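Hydrogenase (NiFe) small subunit HydA (Allochromatium vinosum, PDB 3MYR) forms the electron-transfer half of a heterodimeric [NiFe] hydrogenase, carrying three iron-sulfur clusters, and probably takes part in oxidising hydrogen with transfer of its electrons to an acceptor. Local coordinates at residues Ile71-Ile76 against Ile108-Cys113; Pro192-Gly197 against Gly211-Arg216. One frame throughout, in Å; residues are numbered along the deposited sequence.

Interactions 1 and 2 follow one another along the chain and lie in different parts of the small subunit, their centres about 34 Å apart and their nearest atoms about 19 Å apart. Interaction 1 is buried close to the centre of the chain, where strands 69-77 and 106-110 run side by side in the main sheet, next to one [4Fe-4S] cluster. Interaction 2 belongs to the C-terminal part, where helix 191-195 meets the loop after helix 206-210 beside the second [4Fe-4S] cluster. The side chains of C113 and C213, the cluster ligands of the two contacts, each come within about 13 Å of the [3Fe-4S] cluster, consistent with a relay of three clusters through the subunit.

Interaction 1 (Ile71-Ile76 against Ile108-Cys113); sequences IVDGSI and IAVGTC. With SF4 (iron/sulfur cluster), chain I.
V72 is gripped at both backbone ends by strand 106-110: its N donates to I108 O at 2.8 Å, and its O accepts from V110 N at 3.0 Å, the usual ladder of parallel strands. Beyond this the strands part, and a water bridges them, accepting from G74 N and donating to V110 O at 2.7 Å. Where they separate sits the [4Fe-4S] cluster, whose FE3 is bound by C113 SG at 2.2 Å; D73 OD1 comes within 3.4 Å of the cluster's S1. The CB of C113 packs against the backbone of G74 and S75, lying 3.7 Å from S75 N, while S75 OG bonds to Q12. Apolar packing closes the other end, where a chi1 of -59° swings I71 CG1 beside the backbone N and leaves CG2 to reach V110 CG1 at 3.8 Å. W8 of strand 5-10 touches I71, D73 and V110 on this same face. G111 has backbone angles that call for glycine, and a CB there would crowd an iron of the cluster. The end of the paired strands and the start of helix 111-116, which supplies the C113 thiolate, thus form one wall of the cluster pocket, with a bridging water where direct strand pairing stops.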
ATOM      1  N   ILE A  71     -14.222  -4.155 -14.008  1.00 19.55           N
ATOM      2  CA  ILE A  71     -13.354  -2.989 -13.730  1.00 19.61           C
ATOM      3  C   ILE A  71     -11.904  -3.481 -13.770  1.00 21.09           C
ATOM      4  O   ILE A  71     -11.606  -4.613 -13.271  1.00 20.60           O
ATOM      5  CB  ILE A  71     -13.701  -2.406 -12.370  1.00 18.58           C
ATOM      6  CG1 ILE A  71     -15.211  -1.994 -12.406  1.00 22.38           C
ATOM      7  CG2 ILE A  71     -12.778  -1.220 -12.063  1.00 18.71           C
ATOM      8  CD1 ILE A  71     -15.738  -1.402 -11.116  1.00 20.90           C
ATOM      9  N   VAL A  72     -11.034  -2.754 -14.492  1.00 19.80           N
ATOM     10  CA  VAL A  72      -9.618  -3.199 -14.589  1.00 19.51           C
ATOM     11  C   VAL A  72      -8.774  -2.086 -13.980  1.00 21.88           C
ATOM     12  O   VAL A  72      -8.926  -0.899 -14.330  1.00 20.96           O
ATOM     13  CB  VAL A  72      -9.123  -3.332 -16.025  1.00 21.16           C
ATOM     14  CG1 VAL A  72      -7.641  -3.738 -16.054  1.00 19.49           C
ATOM     15  CG2 VAL A  72      -9.960  -4.278 -16.810  1.00 19.07           C
ATOM     16  N   ASP A  73      -7.851  -2.499 -13.131  1.00 20.58           N
ATOM     17  CA  ASP A  73      -6.898  -1.665 -12.435  1.00 21.06           C
ATOM     18  C   ASP A  73      -5.510  -2.111 -12.989  1.00 21.12           C
ATOM     19  O   ASP A  73      -5.189  -3.300 -12.913  1.00 20.17           O
ATOM     20  CB  ASP A  73      -6.968  -2.053 -10.924  1.00 23.51           C
ATOM     21  CG  ASP A  73      -6.304  -1.059 -10.098  1.00 31.63           C
ATOM     22  OD1 ASP A  73      -5.778  -0.136 -10.750  1.00 36.96           O
ATOM     23  OD2 ASP A  73      -6.217  -1.170  -8.861  1.00 41.60           O
ATOM     24  N   GLY A  74      -4.637  -1.175 -13.427  1.00 18.01           N
ATOM     25  CA  GLY A  74      -3.261  -1.550 -13.883  1.00 15.86           C
ATOM     26  C   GLY A  74      -3.177  -1.757 -15.383  1.00 19.16           C
ATOM     27  O   GLY A  74      -4.160  -2.100 -16.030  1.00 20.93           O
ATOM     28  N   SER A  75      -1.983  -1.611 -15.931  1.00 19.24           N
ATOM     29  CA  SER A  75      -1.699  -1.907 -17.332  1.00 20.27           C
ATOM     30  C   SER A  75      -1.520  -3.410 -17.495  1.00 19.80           C
ATOM     31  O   SER A  75      -1.510  -4.158 -16.522  1.00 19.84           O
ATOM     32  CB  SER A  75      -0.444  -1.129 -17.802  1.00 18.84           C
ATOM     33  OG  SER A  75       0.644  -1.559 -16.975  1.00 22.50           O
ATOM     34  N   ILE A  76      -1.518  -3.854 -18.736  1.00 19.22           N
ATOM     35  CA  ILE A  76      -1.389  -5.264 -19.067  1.00 18.79           C
ATOM     36  C   ILE A  76      -0.201  -5.430 -20.040  1.00 19.33           C
ATOM     37  O   ILE A  76      -0.155  -4.746 -21.081  1.00 19.66           O
ATOM     38  CB  ILE A  76      -2.664  -5.690 -19.819  1.00 19.25           C
ATOM     39  CG1 ILE A  76      -3.915  -5.394 -18.918  1.00 22.07           C
ATOM     40  CG2 ILE A  76      -2.615  -7.192 -20.210  1.00 17.91           C
ATOM     41  CD1 ILE A  76      -4.678  -4.039 -19.282  1.00 22.47           C
ATOM     42  N   ILE A 108     -14.742  -0.816 -17.305  1.00 21.30           N
ATOM     43  CA  ILE A 108     -14.224   0.455 -16.847  1.00 21.08           C
ATOM     44  C   ILE A 108     -12.776   0.258 -16.572  1.00 20.42           C
ATOM     45  O   ILE A 108     -12.394  -0.639 -15.806  1.00 19.41           O
ATOM     46  CB  ILE A 108     -14.877   0.841 -15.511  1.00 22.60           C
ATOM     47  CG1 ILE A 108     -16.375   1.043 -15.729  1.00 25.06           C
ATOM     48  CG2 ILE A 108     -14.219   2.109 -14.936  1.00 21.29           C
ATOM     49  CD1 ILE A 108     -17.126   1.332 -14.381  1.00 28.36           C
ATOM     50  N   ALA A 109     -11.958   1.074 -17.238  1.00 18.64           N
ATOM     51  CA  ALA A 109     -10.552   1.128 -16.932  1.00 19.56           C
ATOM     52  C   ALA A 109     -10.353   2.240 -15.888  1.00 19.90           C
ATOM     53  O   ALA A 109     -10.435   3.435 -16.199  1.00 19.23           O
ATOM     54  CB  ALA A 109      -9.733   1.441 -18.256  1.00 16.26           C
ATOM     55  N   VAL A 110     -10.071   1.851 -14.665  1.00 18.57           N
ATOM     56  CA  VAL A 110      -9.884   2.812 -13.571  1.00 18.44           C
ATOM     57  C   VAL A 110      -8.400   3.080 -13.405  1.00 17.84           C
ATOM     58  O   VAL A 110      -7.567   2.142 -13.352  1.00 16.16           O
ATOM     59  CB  VAL A 110     -10.551   2.267 -12.267  1.00 19.63           C
ATOM     60  CG1 VAL A 110      -9.762   1.039 -11.808  1.00 21.99           C
ATOM     61  CG2 VAL A 110     -10.344   3.287 -11.107  1.00 19.75           C
ATOM     62  N   GLY A 111      -8.033   4.359 -13.343  1.00 15.77           N
ATOM     63  CA  GLY A 111      -6.605   4.709 -13.150  1.00 14.03           C
ATOM     64  C   GLY A 111      -5.947   4.957 -14.512  1.00 14.90           C
ATOM     65  O   GLY A 111      -6.312   4.339 -15.541  1.00 13.87           O
ATOM     66  N   THR A 112      -4.977   5.839 -14.519  1.00 15.75           N
ATOM     67  CA  THR A 112      -4.223   6.150 -15.713  1.00 17.60           C
ATOM     68  C   THR A 112      -3.449   4.920 -16.302  1.00 18.92           C
ATOM     69  O   THR A 112      -3.269   4.844 -17.510  1.00 19.25           O
ATOM     70  CB  THR A 112      -3.242   7.333 -15.427  1.00 18.09           C
ATOM     71  OG1 THR A 112      -4.018   8.450 -15.019  1.00 16.54           O
ATOM     72  CG2 THR A 112      -2.432   7.759 -16.704  1.00 16.72           C
ATOM     73  N   CYS A 113      -3.015   3.977 -15.464  1.00 17.31           N
ATOM     74  CA  CYS A 113      -2.316   2.814 -16.044  1.00 17.59           C
ATOM     75  C   CYS A 113      -3.241   1.974 -16.932  1.00 18.44           C
ATOM     76  O   CYS A 113      -2.915   1.637 -18.085  1.00 19.23           O
ATOM     77  CB  CYS A 113      -1.748   1.934 -14.926  1.00 14.65           C
ATOM     78  SG  CYS A 113      -0.558   2.784 -13.788  1.00 18.70           S
TER
HETATM   79 FE1  SF4 I2001      -1.650   5.317 -10.277  1.00 15.82          FE
HETATM   80 FE2  SF4 I2001      -3.866   3.628 -10.107  0.50 17.11          FE
HETATM   81 FE3  SF4 I2001      -1.769   3.101 -11.925  1.00 21.70          FE
HETATM   82 FE4  SF4 I2001      -1.602   2.967  -8.944  1.00 19.46          FE
HETATM   83  S1  SF4 I2001      -2.807   1.538 -10.498  0.50 18.18           S
HETATM   84  S2  SF4 I2001      -0.120   3.640 -10.491  1.00 18.21           S
HETATM   85  S3  SF4 I2001      -2.783   4.848  -8.432  1.00 16.72           S
HETATM   86  S4  SF4 I2001      -3.129   4.904 -11.932  1.00 21.00           S
HETATM   87  O   HOH W   1      -4.960   1.620 -13.579  1.00 15.71           O

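Interaction 2 (Pro192-Gly197 against Gly211-Arg216); sequences PFYDKG and GWCLYR. With SF4 (iron/sulfur cluster), chain J.
Y194 and C213 meet beside the second [4Fe-4S] cluster, and the sulfur of C213 has three kinds of neighbour. C213 SG binds FE2 of the cluster at 2.2 Å. The same SG accepts a hydrogen bond from Y215 N at 3.3 Å. It also lies near the plane of the Y194 ring, at its edge, with Y194 CD1 3.5 Å from C213 SG, a Cys sulfur-aromatic contact. CG of Y194 lies opposite the backbone N (chi1 171°), which carries the ring alongside C213 SG, while Y194 CB stays 3.8 Å from the cluster's S3. The backbone N-H of Y215 would be expected to stabilise negative charge on the thiolate.

The aromatic contacts fall into two pairs. The edge of Y194 is directed at the face of Y215 in an offset edge-to-face pair, planes at 74°, with CE1 the atom that approaches. The F193 ring and the five-membered ring of the W212 indole lie near parallel (22°) but slid apart, so that overlap is slight and contact is concentrated where F193 CD2 lies 3.4 Å from W212 CD1. The carbonyl oxygen of G211 sits over one face of the F193 ring, offset toward its rim. Cutting F193 back to an alanine is likely to open a gap beside W212 CD1, take the ring away from G211 O and leave the indole freer to shift.

No hydrogen bond joins the two segments directly. Instead, the backbone of C213 pairs with L198 and A200, and W212 O accepts from R190. G197, after helix 191-195, and G211, after helix 206-210, each have positive phi and bonds back into the last helical turn, a Schellman motif. The edge of the cluster pocket is therefore built where helix 191-195 packs against the loop leaving helix 206-210, with H185, another cluster ligand, edge-to-face with Y194.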
ATOM      1  N   PRO A 192      -6.996  33.225 -11.272  1.00 17.81           N
ATOM      2  CA  PRO A 192      -6.946  34.678 -11.511  1.00 19.03           C
ATOM      3  C   PRO A 192      -5.600  35.292 -11.135  1.00 19.56           C
ATOM      4  O   PRO A 192      -5.237  36.349 -11.675  1.00 18.62           O
ATOM      5  CB  PRO A 192      -8.014  35.238 -10.602  1.00 18.39           C
ATOM      6  CG  PRO A 192      -9.067  34.057 -10.575  1.00 19.89           C
ATOM      7  CD  PRO A 192      -8.165  32.835 -10.449  1.00 16.88           C
ATOM      8  N   PHE A 193      -4.857  34.611 -10.261  1.00 19.42           N
ATOM      9  CA  PHE A 193      -3.474  35.009  -9.937  1.00 20.30           C
ATOM     10  C   PHE A 193      -2.468  34.789 -11.080  1.00 20.94           C
ATOM     11  O   PHE A 193      -1.639  35.687 -11.417  1.00 20.08           O
ATOM     12  CB  PHE A 193      -3.075  34.353  -8.620  1.00 19.16           C
ATOM     13  CG  PHE A 193      -3.783  34.971  -7.482  1.00 24.71           C
ATOM     14  CD1 PHE A 193      -5.145  34.761  -7.301  1.00 33.06           C
ATOM     15  CD2 PHE A 193      -3.162  35.849  -6.677  1.00 29.20           C
ATOM     16  CE1 PHE A 193      -5.833  35.396  -6.250  1.00 37.72           C
ATOM     17  CE2 PHE A 193      -3.841  36.465  -5.602  1.00 35.65           C
ATOM     18  CZ  PHE A 193      -5.168  36.292  -5.425  1.00 31.19           C
ATOM     19  N   TYR A 194      -2.612  33.624 -11.724  1.00 18.48           N
ATOM     20  CA  TYR A 194      -1.931  33.315 -12.979  1.00 17.55           C
ATOM     21  C   TYR A 194      -2.142  34.444 -14.008  1.00 19.64           C
ATOM     22  O   TYR A 194      -1.170  34.948 -14.570  1.00 19.38           O
ATOM     23  CB  TYR A 194      -2.497  31.993 -13.531  1.00 17.55           C
ATOM     24  CG  TYR A 194      -1.981  31.742 -14.941  1.00 18.94           C
ATOM     25  CD1 TYR A 194      -0.811  30.969 -15.141  1.00 18.82           C
ATOM     26  CD2 TYR A 194      -2.666  32.237 -16.072  1.00 17.81           C
ATOM     27  CE1 TYR A 194      -0.311  30.726 -16.454  1.00 19.68           C
ATOM     28  CE2 TYR A 194      -2.166  32.000 -17.410  1.00 21.66           C
ATOM     29  CZ  TYR A 194      -0.992  31.201 -17.556  1.00 22.94           C
ATOM     30  OH  TYR A 194      -0.430  30.914 -18.789  1.00 25.93           O
ATOM     31  N   ASP A 195      -3.404  34.925 -14.170  1.00 18.70           N
ATOM     32  CA  ASP A 195      -3.712  35.875 -15.181  1.00 21.11           C
ATOM     33  C   ASP A 195      -3.189  37.273 -14.796  1.00 24.26           C
ATOM     34  O   ASP A 195      -3.010  38.069 -15.631  1.00 25.30           O
ATOM     35  CB  ASP A 195      -5.192  35.975 -15.410  1.00 21.57           C
ATOM     36  CG  ASP A 195      -5.783  34.694 -16.051  1.00 27.60           C
ATOM     37  OD1 ASP A 195      -5.135  34.018 -16.878  1.00 29.08           O
ATOM     38  OD2 ASP A 195      -6.922  34.377 -15.694  1.00 29.99           O
ATOM     39  N   LYS A 196      -2.968  37.541 -13.517  1.00 24.68           N
ATOM     40  CA  LYS A 196      -2.399  38.806 -13.062  1.00 25.26           C
ATOM     41  C   LYS A 196      -0.873  38.755 -13.048  1.00 24.40           C
ATOM     42  O   LYS A 196      -0.216  39.741 -12.639  1.00 26.60           O
ATOM     43  CB  LYS A 196      -2.860  39.073 -11.616  1.00 27.09           C
ATOM     44  CG  LYS A 196      -4.326  39.532 -11.545  1.00 32.35           C
ATOM     45  CD  LYS A 196      -4.624  40.009 -10.149  1.00 44.47           C
ATOM     46  CE  LYS A 196      -5.232  38.938  -9.242  1.00 52.98           C
ATOM     47  NZ  LYS A 196      -5.899  39.621  -8.069  1.00 60.41           N
ATOM     48  N   GLY A 197      -0.290  37.595 -13.327  1.00 22.42           N
ATOM     49  CA  GLY A 197       1.203  37.505 -13.309  1.00 20.45           C
ATOM     50  C   GLY A 197       1.747  37.334 -11.866  1.00 20.63           C
ATOM     51  O   GLY A 197       2.871  37.726 -11.579  1.00 21.98           O
ATOM     52  N   GLY A 211      -1.094  31.653  -1.948  1.00 17.86           N
ATOM     53  CA  GLY A 211      -1.896  31.070  -3.011  1.00 16.83           C
ATOM     54  C   GLY A 211      -1.755  31.730  -4.370  1.00 18.30           C
ATOM     55  O   GLY A 211      -2.689  31.684  -5.178  1.00 18.44           O
ATOM     56  N   TRP A 212      -0.568  32.251  -4.688  1.00 17.42           N
ATOM     57  CA  TRP A 212      -0.274  32.660  -6.071  1.00 17.88           C
ATOM     58  C   TRP A 212      -0.068  31.412  -6.911  1.00 18.23           C
ATOM     59  O   TRP A 212       0.128  30.333  -6.389  1.00 18.97           O
ATOM     60  CB  TRP A 212       0.947  33.586  -6.141  1.00 16.48           C
ATOM     61  CG  TRP A 212       0.746  34.887  -5.353  1.00 17.91           C
ATOM     62  CD1 TRP A 212      -0.413  35.301  -4.689  1.00 21.10           C
ATOM     63  CD2 TRP A 212       1.711  35.952  -5.165  1.00 22.97           C
ATOM     64  NE1 TRP A 212      -0.202  36.551  -4.104  1.00 21.25           N
ATOM     65  CE2 TRP A 212       1.094  36.950  -4.348  1.00 23.33           C
ATOM     66  CE3 TRP A 212       3.051  36.127  -5.557  1.00 22.62           C
ATOM     67  CZ2 TRP A 212       1.782  38.107  -3.931  1.00 28.16           C
ATOM     68  CZ3 TRP A 212       3.731  37.260  -5.150  1.00 25.27           C
ATOM     69  CH2 TRP A 212       3.101  38.229  -4.321  1.00 27.34           C
ATOM     70  N   CYS A 213      -0.057  31.583  -8.212  1.00 18.93           N
ATOM     71  CA  CYS A 213      -0.033  30.475  -9.142  1.00 18.02           C
ATOM     72  C   CYS A 213       1.270  29.700  -9.056  1.00 18.19           C
ATOM     73  O   CYS A 213       2.352  30.282  -8.868  1.00 17.65           O
ATOM     74  CB  CYS A 213      -0.283  31.024 -10.552  1.00 14.99           C
ATOM     75  SG  CYS A 213      -0.103  29.823 -11.857  1.00 18.83           S
ATOM     76  N   LEU A 214       1.147  28.371  -9.206  1.00 18.31           N
ATOM     77  CA  LEU A 214       2.289  27.387  -9.257  1.00 15.79           C
ATOM     78  C   LEU A 214       2.906  27.041 -10.628  1.00 17.90           C
ATOM     79  O   LEU A 214       3.766  26.119 -10.728  1.00 14.96           O
ATOM     80  CB  LEU A 214       1.870  26.090  -8.585  1.00 16.00           C
ATOM     81  CG  LEU A 214       1.318  26.302  -7.152  1.00 15.51           C
ATOM     82  CD1 LEU A 214       0.816  24.973  -6.538  1.00 11.42           C
ATOM     83  CD2 LEU A 214       2.444  26.901  -6.169  1.00 15.86           C
ATOM     84  N   TYR A 215       2.514  27.803 -11.646  1.00 17.45           N
ATOM     85  CA  TYR A 215       2.919  27.562 -13.018  1.00 19.49           C
ATOM     86  C   TYR A 215       4.473  27.490 -13.156  1.00 21.75           C
ATOM     87  O   TYR A 215       5.009  26.569 -13.808  1.00 19.98           O
ATOM     88  CB  TYR A 215       2.396  28.688 -13.931  1.00 16.33           C
ATOM     89  CG  TYR A 215       2.884  28.513 -15.362  1.00 23.20           C
ATOM     90  CD1 TYR A 215       4.006  29.180 -15.837  1.00 30.49           C
ATOM     91  CD2 TYR A 215       2.262  27.643 -16.199  1.00 29.86           C
ATOM     92  CE1 TYR A 215       4.451  29.002 -17.151  1.00 36.76           C
ATOM     93  CE2 TYR A 215       2.716  27.439 -17.484  1.00 36.54           C
ATOM     94  CZ  TYR A 215       3.805  28.111 -17.933  1.00 35.24           C
ATOM     95  OH  TYR A 215       4.202  27.871 -19.228  1.00 53.00           O
ATOM     96  N   ARG A 216       5.174  28.417 -12.482  1.00 19.62           N
ATOM     97  CA  ARG A 216       6.618  28.456 -12.549  1.00 21.83           C
ATOM     98  C   ARG A 216       7.325  27.301 -11.879  1.00 23.07           C
ATOM     99  O   ARG A 216       8.485  27.006 -12.206  1.00 23.28           O
ATOM    100  CB  ARG A 216       7.109  29.869 -12.103  1.00 22.95           C
ATOM    101  CG  ARG A 216       7.109  30.637 -13.377  1.00 30.99           C
ATOM    102  CD  ARG A 216       6.644  31.997 -13.546  1.00 41.73           C
ATOM    103  NE  ARG A 216       7.479  32.899 -12.864  1.00 34.31           N
ATOM    104  CZ  ARG A 216       7.546  34.233 -13.065  1.00 42.58           C
ATOM    105  NH1 ARG A 216       7.007  34.843 -14.129  1.00 36.62           N
ATOM    106  NH2 ARG A 216       8.277  34.957 -12.203  1.00 29.64           N
TER
HETATM  107 FE1  SF4 J2002      -3.816  26.716 -10.957  1.00 14.74          FE
HETATM  108 FE2  SF4 J2002      -1.575  28.131 -11.819  1.00 13.15          FE
HETATM  109 FE3  SF4 J2002      -1.661  25.400 -11.984  1.00 14.22          FE
HETATM  110 FE4  SF4 J2002      -3.212  26.942 -13.622  1.00 13.95          FE
HETATM  111  S1  SF4 J2002      -0.943  26.824 -13.567  1.00 13.55           S
HETATM  112  S2  SF4 J2002      -3.841  25.048 -12.581  1.00 12.43           S
HETATM  113  S3  SF4 J2002      -3.783  28.645 -12.180  1.00 13.18           S
HETATM  114  S4  SF4 J2002      -1.701  26.667 -10.061  1.00 13.95           S